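Probable glutathione S-transferase (Bordetella bronchiseptica RB50, PDB 3H1N) probably conjugates reduced glutathione to electrophilic compounds, as expected of a glutathione S-transferase with a thioredoxin-like N-terminal domain and a helical C-terminal domain. Local coordinates at residues Tyr22-Trp27 against Pro75-Asp80. Numbering follows the deposited sequence.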
loop_
_atom_site.group_PDB
_atom_site.type_symbol
_atom_site.label_atom_id
_atom_site.label_comp_id
_atom_site.label_asym_id
_atom_site.label_seq_id
_atom_site.Cartn_x
_atom_site.Cartn_y
_atom_site.Cartn_z
ATOM N N TYR B 22 -21.805 -9.373 -4.623
ATOM C CA TYR B 22 -20.612 -9.476 -3.784
ATOM C C TYR B 22 -20.959 -8.939 -2.400
ATOM O O TYR B 22 -21.845 -8.080 -2.271
ATOM C CB TYR B 22 -19.495 -8.619 -4.369
ATOM C CG TYR B 22 -18.939 -9.058 -5.706
ATOM C CD1 TYR B 22 -18.187 -8.175 -6.477
ATOM C CD2 TYR B 22 -19.152 -10.350 -6.200
ATOM C CE1 TYR B 22 -17.626 -8.572 -7.702
ATOM C CE2 TYR B 22 -18.620 -10.753 -7.426
ATOM C CZ TYR B 22 -17.857 -9.852 -8.170
ATOM O OH TYR B 22 -17.320 -10.247 -9.373
ATOM N N ASP B 23 -20.284 -9.427 -1.364
ATOM C CA ASP B 23 -20.463 -8.856 -0.028
ATOM C C ASP B 23 -19.290 -7.941 0.343
ATOM O O ASP B 23 -18.149 -8.406 0.519
ATOM C CB ASP B 23 -20.617 -9.950 1.039
ATOM C CG ASP B 23 -21.938 -10.692 0.949
ATOM O OD1 ASP B 23 -22.971 -10.108 0.563
ATOM O OD2 ASP B 23 -21.944 -11.885 1.297
ATOM N N LEU B 24 -19.579 -6.652 0.466
ATOM C CA LEU B 24 -18.592 -5.676 0.937
ATOM C C LEU B 24 -18.722 -5.535 2.441
ATOM O O LEU B 24 -19.816 -5.271 2.946
ATOM C CB LEU B 24 -18.796 -4.309 0.271
ATOM C CG LEU B 24 -17.903 -3.153 0.750
ATOM C CD1 LEU B 24 -16.416 -3.488 0.527
ATOM C CD2 LEU B 24 -18.302 -1.813 0.080
ATOM N N TRP B 25 -17.609 -5.736 3.148
ATOM C CA TRP B 25 -17.574 -5.573 4.596
ATOM C C TRP B 25 -16.664 -4.391 4.963
ATOM O O TRP B 25 -15.436 -4.464 4.800
ATOM C CB TRP B 25 -17.064 -6.849 5.272
ATOM C CG TRP B 25 -18.042 -7.986 5.245
ATOM C CD1 TRP B 25 -18.107 -8.987 4.322
ATOM C CD2 TRP B 25 -19.114 -8.222 6.175
ATOM N NE1 TRP B 25 -19.139 -9.847 4.630
ATOM C CE2 TRP B 25 -19.772 -9.402 5.762
ATOM C CE3 TRP B 25 -19.577 -7.551 7.316
ATOM C CZ2 TRP B 25 -20.874 -9.932 6.449
ATOM C CZ3 TRP B 25 -20.672 -8.083 8.011
ATOM C CH2 TRP B 25 -21.298 -9.264 7.574
ATOM N N TYR B 26 -17.281 -3.299 5.419
ATOM C CA TYR B 26 -16.542 -2.129 5.906
ATOM C C TYR B 26 -17.338 -1.380 6.973
ATOM O O TYR B 26 -18.574 -1.386 6.940
ATOM C CB TYR B 26 -16.150 -1.165 4.760
ATOM C CG TYR B 26 -15.210 -0.094 5.260
ATOM C CD1 TYR B 26 -13.911 -0.427 5.645
ATOM C CD2 TYR B 26 -15.633 1.232 5.424
ATOM C CE1 TYR B 26 -13.037 0.528 6.163
ATOM C CE2 TYR B 26 -14.756 2.205 5.945
ATOM C CZ TYR B 26 -13.463 1.835 6.311
ATOM O OH TYR B 26 -12.568 2.752 6.814
ATOM N N TRP B 27 -16.619 -0.728 7.896
ATOM C CA TRP B 27 -17.223 0.076 8.978
ATOM C C TRP B 27 -18.350 0.971 8.474
ATOM O O TRP B 27 -18.221 1.603 7.425
ATOM C CB TRP B 27 -16.162 0.950 9.671
ATOM C CG TRP B 27 -14.981 0.158 10.169
ATOM C CD1 TRP B 27 -13.722 0.153 9.653
ATOM C CD2 TRP B 27 -14.974 -0.750 11.274
ATOM N NE1 TRP B 27 -12.918 -0.724 10.373
ATOM C CE2 TRP B 27 -13.669 -1.284 11.372
ATOM C CE3 TRP B 27 -15.946 -1.166 12.194
ATOM C CZ2 TRP B 27 -13.314 -2.215 12.352
ATOM C CZ3 TRP B 27 -15.588 -2.093 13.172
ATOM C CH2 TRP B 27 -14.278 -2.605 13.237
ATOM N N PRO B 75 -11.382 -2.692 4.712
ATOM C CA PRO B 75 -12.455 -3.420 4.022
ATOM C C PRO B 75 -12.030 -4.781 3.484
ATOM O O PRO B 75 -10.848 -5.016 3.226
ATOM C CB PRO B 75 -12.796 -2.505 2.855
ATOM C CG PRO B 75 -11.460 -1.831 2.521
ATOM C CD PRO B 75 -10.812 -1.614 3.874
ATOM N N TYR B 76 -13.008 -5.669 3.341
ATOM C CA TYR B 76 -12.825 -6.904 2.593
ATOM C C TYR B 76 -14.074 -7.204 1.761
ATOM O O TYR B 76 -15.183 -6.700 2.037
ATOM C CB TYR B 76 -12.377 -8.082 3.487
ATOM C CG TYR B 76 -13.353 -8.454 4.585
ATOM C CD1 TYR B 76 -13.349 -7.777 5.807
ATOM C CD2 TYR B 76 -14.262 -9.492 4.407
ATOM C CE1 TYR B 76 -14.252 -8.119 6.836
ATOM C CE2 TYR B 76 -15.169 -9.847 5.416
ATOM C CZ TYR B 76 -15.158 -9.150 6.630
ATOM O OH TYR B 76 -16.060 -9.479 7.619
ATOM N N LEU B 77 -13.867 -7.925 0.689
ATOM C CA LEU B 77 -14.867 -8.256 -0.282
ATOM C C LEU B 77 -14.947 -9.761 -0.421
ATOM O O LEU B 77 -13.993 -10.410 -0.678
ATOM C CB LEU B 77 -14.536 -7.630 -1.636
ATOM C CG LEU B 77 -15.620 -7.656 -2.700
ATOM C CD1 LEU B 77 -16.633 -6.652 -2.456
ATOM C CD2 LEU B 77 -15.130 -7.597 -4.061
ATOM N N VAL B 78 -16.120 -10.278 -0.210
ATOM C CA VAL B 78 -16.385 -11.695 -0.428
ATOM C C VAL B 78 -17.068 -11.829 -1.791
ATOM O O VAL B 78 -18.194 -11.362 -1.990
ATOM C CB VAL B 78 -17.232 -12.310 0.708
ATOM C CG1 VAL B 78 -17.247 -13.834 0.594
ATOM C CG2 VAL B 78 -16.650 -11.903 2.079
ATOM N N ALA B 79 -16.342 -12.432 -2.729
ATOM C CA ALA B 79 -16.713 -12.445 -4.147
ATOM C C ALA B 79 -16.225 -13.740 -4.749
ATOM O O ALA B 79 -15.054 -14.090 -4.583
ATOM C CB ALA B 79 -16.054 -11.276 -4.874
ATOM N N ASP B 80 -17.116 -14.458 -5.433
ATOM C CA ASP B 80 -16.704 -15.580 -6.277
ATOM C C ASP B 80 -15.835 -16.580 -5.503
ATOM O O ASP B 80 -14.814 -17.066 -6.016
ATOM C CB ASP B 80 -15.945 -15.039 -7.505
ATOM C CG ASP B 80 -16.834 -14.229 -8.445
ATOM O OD1 ASP B 80 -16.349 -13.237 -9.041
ATOM O OD2 ASP B 80 -18.022 -14.585 -8.586
#
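Tyr-22, Trp-25 and Tyr-76 bury the most surface where strand 22-25 runs antiparallel to strand 76-79, at 166° between their short axes. Trp-25 and Tyr-76 form a hydrogen-bonded pair: Trp-25 N donates to Tyr-76 O at 2.8 Å, and Tyr-76 N returns a bond to Trp-25 O. With CG between its backbone N and carbonyl carbon (chi1 61°), the Tyr-76 ring lies alongside Trp-25 on one face of the sheet. The Tyr-76 ring and the five-membered ring of Trp-25 are nearly parallel, with planes at 13°, yet slid apart, centroids 4.6 Å from each other, so overlap is slight; instead, Trp-25 CB sits over the Tyr-76 ring as a CH-pi contact, 3.4 Å from its centroid. Tyr-76 OH lies over the rim of one indole face, 3.4 Å from Trp-25 CG. At the other end, Ala-79 CB makes a CH-pi contact over one face of the Tyr-22 ring, 3.6 Å from its centroid, while Leu-77 CD2 meets Tyr-22 CD1 at 3.9 Å. Between these ends, Asp-23 N donates to Val-78 O and Val-78 N to Asp-23 O, both at 2.9 Å, and Asp-23 OD1 forms a salt bridge with Arg-51. The peptide bond before Pro-75 is cis, consistent with the cis-proline preceding this strand in thioredoxin-like folds. Main-chain bonds thus fix the register of these central strands, while hydroxyl bonds from Tyr-76 to Asp-62 of helix 59-65 and from Tyr-22 to His-98, just after helix 87-97, tie them to their surroundings.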